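Local coordinates for NifU like protein IscU (Streptococcus pyogenes, PDB 1SU0) that probably serves as a scaffold on which iron-sulfur clusters are assembled with IscS before being handed to other proteins, and binds a zinc ion here, at residues R20-A32 / T47-A61. Residues are numbered along the deposited sequence; the frame is centred on the assembly and turned at random.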
loop_
_atom_site.group_PDB
_atom_site.type_symbol
_atom_site.label_atom_id
_atom_site.label_comp_id
_atom_site.label_asym_id
_atom_site.label_seq_id
_atom_site.Cartn_x
_atom_site.Cartn_y
_atom_site.Cartn_z
ATOM N N ARG A 20 -4.272 -13.664 0.138
ATOM C CA ARG A 20 -4.224 -13.704 1.602
ATOM C C ARG A 20 -3.586 -12.431 2.189
ATOM O O ARG A 20 -2.499 -12.485 2.801
ATOM C CB ARG A 20 -3.436 -14.939 2.044
ATOM C CG ARG A 20 -3.518 -15.271 3.528
ATOM C CD ARG A 20 -2.789 -16.571 3.904
ATOM N NE ARG A 20 -1.896 -16.416 5.058
ATOM C CZ ARG A 20 -1.743 -17.317 6.030
ATOM N NH1 ARG A 20 -2.416 -18.471 6.024
ATOM N NH2 ARG A 20 -0.904 -17.065 7.031
ATOM N N PRO A 21 -4.255 -11.290 1.996
ATOM C CA PRO A 21 -3.745 -9.997 2.462
ATOM C C PRO A 21 -3.241 -9.989 3.898
ATOM O O PRO A 21 -3.814 -10.627 4.774
ATOM C CB PRO A 21 -4.963 -9.081 2.350
ATOM C CG PRO A 21 -5.754 -9.674 1.253
ATOM C CD PRO A 21 -5.552 -11.140 1.308
ATOM N N HIS A 22 -2.161 -9.243 4.098
ATOM C CA HIS A 22 -1.559 -8.986 5.387
ATOM C C HIS A 22 -2.257 -7.814 6.036
ATOM O O HIS A 22 -2.752 -6.913 5.348
ATOM C CB HIS A 22 -0.102 -8.596 5.176
ATOM C CG HIS A 22 0.750 -9.717 4.700
ATOM N ND1 HIS A 22 0.233 -10.946 4.362
ATOM C CD2 HIS A 22 2.089 -9.811 4.540
ATOM C CE1 HIS A 22 1.218 -11.750 4.006
ATOM N NE2 HIS A 22 2.355 -11.083 4.099
ATOM N N HIS A 23 -2.277 -7.794 7.361
ATOM C CA HIS A 23 -2.915 -6.702 8.079
ATOM C C HIS A 23 -4.304 -6.413 7.479
ATOM O O HIS A 23 -4.604 -5.271 7.111
ATOM C CB HIS A 23 -2.022 -5.453 8.037
ATOM C CG HIS A 23 -0.679 -5.651 8.669
ATOM N ND1 HIS A 23 -0.133 -4.745 9.550
ATOM C CD2 HIS A 23 0.222 -6.659 8.560
ATOM C CE1 HIS A 23 1.048 -5.181 9.953
ATOM N NE2 HIS A 23 1.286 -6.341 9.367
ATOM N N HIS A 24 -5.122 -7.466 7.361
ATOM C CA HIS A 24 -6.446 -7.377 6.757
ATOM C C HIS A 24 -7.475 -7.280 7.865
ATOM O O HIS A 24 -7.228 -7.718 8.982
ATOM C CB HIS A 24 -6.733 -8.616 5.899
ATOM C CG HIS A 24 -7.895 -8.462 4.958
ATOM N ND1 HIS A 24 -8.022 -7.396 4.087
ATOM C CD2 HIS A 24 -8.980 -9.248 4.751
ATOM C CE1 HIS A 24 -9.134 -7.537 3.383
ATOM N NE2 HIS A 24 -9.738 -8.646 3.775
ATOM N N GLY A 25 -8.648 -6.750 7.537
ATOM C CA GLY A 25 -9.651 -6.429 8.526
ATOM C C GLY A 25 -9.516 -4.982 8.961
ATOM O O GLY A 25 -8.893 -4.158 8.275
ATOM N N GLN A 26 -10.110 -4.691 10.115
ATOM C CA GLN A 26 -10.207 -3.339 10.656
ATOM C C GLN A 26 -9.829 -3.354 12.129
ATOM O O GLN A 26 -10.145 -4.307 12.848
ATOM C CB GLN A 26 -11.647 -2.798 10.508
ATOM C CG GLN A 26 -12.253 -2.910 9.091
ATOM C CD GLN A 26 -11.815 -1.797 8.151
ATOM O OE1 GLN A 26 -10.846 -1.945 7.385
ATOM N NE2 GLN A 26 -12.536 -0.684 8.193
ATOM N N LEU A 27 -9.176 -2.281 12.568
ATOM C CA LEU A 27 -8.813 -2.090 13.965
ATOM C C LEU A 27 -9.984 -1.506 14.747
ATOM O O LEU A 27 -10.779 -0.731 14.207
ATOM C CB LEU A 27 -7.620 -1.140 14.069
ATOM C CG LEU A 27 -6.337 -1.515 13.319
ATOM C CD1 LEU A 27 -5.266 -0.456 13.572
ATOM C CD2 LEU A 27 -5.835 -2.897 13.711
ATOM N N ASP A 28 -10.066 -1.869 16.025
ATOM C CA ASP A 28 -11.186 -1.477 16.881
ATOM C C ASP A 28 -11.022 -0.069 17.451
ATOM O O ASP A 28 -9.922 0.323 17.829
ATOM C CB ASP A 28 -11.353 -2.476 18.034
ATOM C CG ASP A 28 -12.139 -3.709 17.626
ATOM O OD1 ASP A 28 -11.813 -4.288 16.565
ATOM O OD2 ASP A 28 -13.096 -4.162 18.297
ATOM N N GLY A 29 -12.126 0.675 17.518
ATOM C CA GLY A 29 -12.139 2.031 18.047
ATOM C C GLY A 29 -11.321 3.038 17.253
ATOM O O GLY A 29 -10.891 4.049 17.809
ATOM N N VAL A 30 -11.117 2.770 15.962
ATOM C CA VAL A 30 -10.253 3.588 15.104
ATOM C C VAL A 30 -10.999 4.029 13.846
ATOM O O VAL A 30 -11.329 3.198 12.996
ATOM C CB VAL A 30 -8.984 2.803 14.675
ATOM C CG1 VAL A 30 -8.207 3.554 13.592
ATOM C CG2 VAL A 30 -8.086 2.533 15.880
ATOM N N GLU A 31 -11.239 5.334 13.724
ATOM C CA GLU A 31 -11.969 5.893 12.589
ATOM C C GLU A 31 -11.211 5.577 11.313
ATOM O O GLU A 31 -10.069 5.985 11.151
ATOM C CB GLU A 31 -12.139 7.412 12.732
ATOM C CG GLU A 31 -13.163 7.865 13.781
ATOM C CD GLU A 31 -12.523 8.583 14.970
ATOM O OE1 GLU A 31 -11.483 8.092 15.481
ATOM O OE2 GLU A 31 -13.055 9.637 15.407
ATOM N N ALA A 32 -11.853 4.835 10.419
ATOM C CA ALA A 32 -11.205 4.328 9.216
ATOM C C ALA A 32 -11.115 5.400 8.148
ATOM O O ALA A 32 -11.817 6.401 8.204
ATOM C CB ALA A 32 -11.958 3.128 8.681
ATOM N N THR A 47 -7.965 1.533 8.576
ATOM C CA THR A 47 -7.820 1.990 9.958
ATOM C C THR A 47 -6.345 2.041 10.343
ATOM O O THR A 47 -5.635 1.047 10.190
ATOM C CB THR A 47 -8.528 1.046 10.934
ATOM O OG1 THR A 47 -8.036 -0.286 10.759
ATOM C CG2 THR A 47 -10.028 0.972 10.655
ATOM N N VAL A 48 -5.882 3.180 10.854
ATOM C CA VAL A 48 -4.497 3.276 11.321
ATOM C C VAL A 48 -4.427 3.761 12.764
ATOM O O VAL A 48 -5.049 4.764 13.143
ATOM C CB VAL A 48 -3.637 4.195 10.443
ATOM C CG1 VAL A 48 -2.201 4.220 10.941
ATOM C CG2 VAL A 48 -3.675 3.734 8.998
ATOM N N LYS A 49 -3.646 3.030 13.551
ATOM C CA LYS A 49 -3.379 3.364 14.941
ATOM C C LYS A 49 -1.998 4.013 15.059
ATOM O O LYS A 49 -1.032 3.540 14.465
ATOM C CB LYS A 49 -3.436 2.086 15.779
ATOM C CG LYS A 49 -3.309 2.283 17.275
ATOM C CD LYS A 49 -3.486 0.957 17.997
ATOM C CE LYS A 49 -3.199 1.092 19.476
ATOM N NZ LYS A 49 -4.142 2.037 20.132
ATOM N N PHE A 50 -1.934 5.112 15.799
ATOM C CA PHE A 50 -0.674 5.736 16.198
ATOM C C PHE A 50 -0.636 5.775 17.727
ATOM O O PHE A 50 -1.616 6.186 18.356
ATOM C CB PHE A 50 -0.566 7.164 15.645
ATOM C CG PHE A 50 -0.986 7.290 14.209
ATOM C CD1 PHE A 50 -2.334 7.417 13.875
ATOM C CD2 PHE A 50 -0.036 7.271 13.183
ATOM C CE1 PHE A 50 -2.729 7.528 12.552
ATOM C CE2 PHE A 50 -0.429 7.378 11.846
ATOM C CZ PHE A 50 -1.772 7.507 11.531
ATOM N N ASP A 51 0.468 5.326 18.321
ATOM C CA ASP A 51 0.641 5.391 19.774
ATOM C C ASP A 51 1.496 6.600 20.122
ATOM O O ASP A 51 1.185 7.348 21.049
ATOM C CB ASP A 51 1.235 4.080 20.322
ATOM C CG ASP A 51 2.691 4.205 20.734
ATOM O OD1 ASP A 51 2.953 4.526 21.910
ATOM O OD2 ASP A 51 3.638 3.991 19.951
ATOM N N GLU A 52 2.571 6.774 19.360
ATOM C CA GLU A 52 3.421 7.951 19.433
ATOM C C GLU A 52 3.140 8.709 18.127
ATOM O O GLU A 52 2.002 8.710 17.634
ATOM C CB GLU A 52 4.892 7.510 19.554
ATOM C CG GLU A 52 5.836 8.540 20.155
ATOM C CD GLU A 52 5.905 8.491 21.671
ATOM O OE1 GLU A 52 6.647 9.311 22.247
ATOM O OE2 GLU A 52 5.225 7.644 22.288
ATOM N N ASP A 53 4.168 9.348 17.573
ATOM C CA ASP A 53 4.131 9.836 16.200
ATOM C C ASP A 53 4.186 8.641 15.224
ATOM O O ASP A 53 3.834 8.770 14.053
ATOM C CB ASP A 53 5.307 10.802 15.962
ATOM C CG ASP A 53 5.051 11.771 14.820
ATOM O OD1 ASP A 53 6.008 12.066 14.071
ATOM O OD2 ASP A 53 3.930 12.287 14.593
ATOM N N LYS A 54 4.627 7.486 15.722
ATOM C CA LYS A 54 4.743 6.274 14.922
ATOM C C LYS A 54 3.400 5.574 14.701
ATOM O O LYS A 54 2.384 5.947 15.285
ATOM C CB LYS A 54 5.731 5.303 15.583
ATOM C CG LYS A 54 5.145 4.436 16.710
ATOM C CD LYS A 54 5.846 3.084 16.789
ATOM C CE LYS A 54 5.356 2.257 17.969
ATOM N NZ LYS A 54 5.916 2.744 19.275
ATOM N N ILE A 55 3.422 4.549 13.855
ATOM C CA ILE A 55 2.244 3.735 13.572
ATOM C C ILE A 55 2.310 2.465 14.437
ATOM O O ILE A 55 3.093 1.556 14.172
ATOM C CB ILE A 55 2.150 3.418 12.050
ATOM C CG1 ILE A 55 1.808 4.692 11.267
ATOM C CG2 ILE A 55 1.109 2.338 11.764
ATOM C CD1 ILE A 55 2.131 4.630 9.786
ATOM N N GLU A 56 1.512 2.446 15.505
ATOM C CA GLU A 56 1.369 1.273 16.372
ATOM C C GLU A 56 0.900 0.081 15.538
ATOM O O GLU A 56 1.573 -0.947 15.477
ATOM C CB GLU A 56 0.360 1.561 17.506
ATOM C CG GLU A 56 0.729 1.017 18.891
ATOM C CD GLU A 56 0.363 -0.446 19.112
ATOM O OE1 GLU A 56 -0.461 -1.002 18.341
ATOM O OE2 GLU A 56 0.894 -1.040 20.083
ATOM N N ASP A 57 -0.253 0.238 14.894
ATOM C CA ASP A 57 -0.839 -0.830 14.082
ATOM C C ASP A 57 -1.670 -0.292 12.905
ATOM O O ASP A 57 -2.052 0.884 12.877
ATOM C CB ASP A 57 -1.682 -1.776 14.963
ATOM C CG ASP A 57 -1.761 -3.206 14.401
ATOM O OD1 ASP A 57 -2.775 -3.895 14.662
ATOM O OD2 ASP A 57 -0.869 -3.726 13.689
ATOM N N ILE A 58 -1.934 -1.179 11.943
ATOM C CA ILE A 58 -2.640 -0.844 10.704
ATOM C C ILE A 58 -3.405 -2.049 10.148
ATOM O O ILE A 58 -2.985 -3.199 10.315
ATOM C CB ILE A 58 -1.632 -0.310 9.657
ATOM C CG1 ILE A 58 -2.345 0.266 8.442
ATOM C CG2 ILE A 58 -0.592 -1.386 9.256
ATOM C CD1 ILE A 58 -1.425 1.130 7.599
ATOM N N ALA A 59 -4.528 -1.762 9.491
ATOM C CA ALA A 59 -5.414 -2.783 8.953
ATOM C C ALA A 59 -6.260 -2.223 7.818
ATOM O O ALA A 59 -6.607 -1.032 7.807
ATOM C CB ALA A 59 -6.322 -3.330 10.050
ATOM N N PHE A 60 -6.594 -3.092 6.866
ATOM C CA PHE A 60 -7.375 -2.690 5.706
ATOM C C PHE A 60 -8.339 -3.760 5.179
ATOM O O PHE A 60 -8.172 -4.970 5.376
ATOM C CB PHE A 60 -6.474 -2.219 4.567
ATOM C CG PHE A 60 -6.073 -3.316 3.640
ATOM C CD1 PHE A 60 -6.808 -3.571 2.485
ATOM C CD2 PHE A 60 -4.970 -4.128 3.945
ATOM C CE1 PHE A 60 -6.465 -4.610 1.645
ATOM C CE2 PHE A 60 -4.615 -5.153 3.118
ATOM C CZ PHE A 60 -5.361 -5.402 1.961
ATOM N N ALA A 61 -9.342 -3.259 4.477
ATOM C CA ALA A 61 -10.377 -4.079 3.908
ATOM C C ALA A 61 -10.949 -3.351 2.704
ATOM O O ALA A 61 -10.927 -2.123 2.641
ATOM C CB ALA A 61 -11.453 -4.338 4.936
#
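The loop 20-32 reaches strand 55-61 first through backbone bonds around Phe60, a worked example of how an irregular segment can be tied to an outermost strand without becoming one. Phe60 N donates to His23 O at 3.0 Å, and Ala59 CA adds a CA-H...O contact to the same oxygen. Phe60 O in turn takes a weak bond from Gly25 N, which completes a single beta bridge between His24 and Phe60.

Side-chain polar bonds extend this grip. The hydroxyl of Thr47 sits between its backbone N and carbonyl carbon (chi1 56°), where Leu27 N meets OG1 at 2.9 Å in a nearly straight bond (167°). Weaker is the bond from His23 ND1 to Ile58 O, which lies at the imidazole edge.

The Phe60 ring gathers several neighbours. The edge of the His24 ring is directed at its face in a T-shaped pair, centroids 5.1 Å apart, while in an apolar contact Pro21 CB reaches Phe60 CZ at 3.7 Å, oblique to the ring. Ser72 of helix 66-79 also touches this phenyl group.

Apolar contacts follow farther along the loop. Leu27 lays CD2 against Ala59 CB (3.7 Å) and CD1 beside Lys49 CB, bridging both strands. At the end of the type II turn from Leu27 to Val30, Val30 CG1 meets Thr47 CB, and just after it Ala32 CB touches Thr47 CG2 (3.5 Å).

The loop thus crosses the antiparallel hairpin, where Glu56 and Asp57 opposite Lys49 form a classic beta bulge, and joins helix 8-19 to strand 33-36 across the three-stranded sheet of this NifU-like scaffold domain.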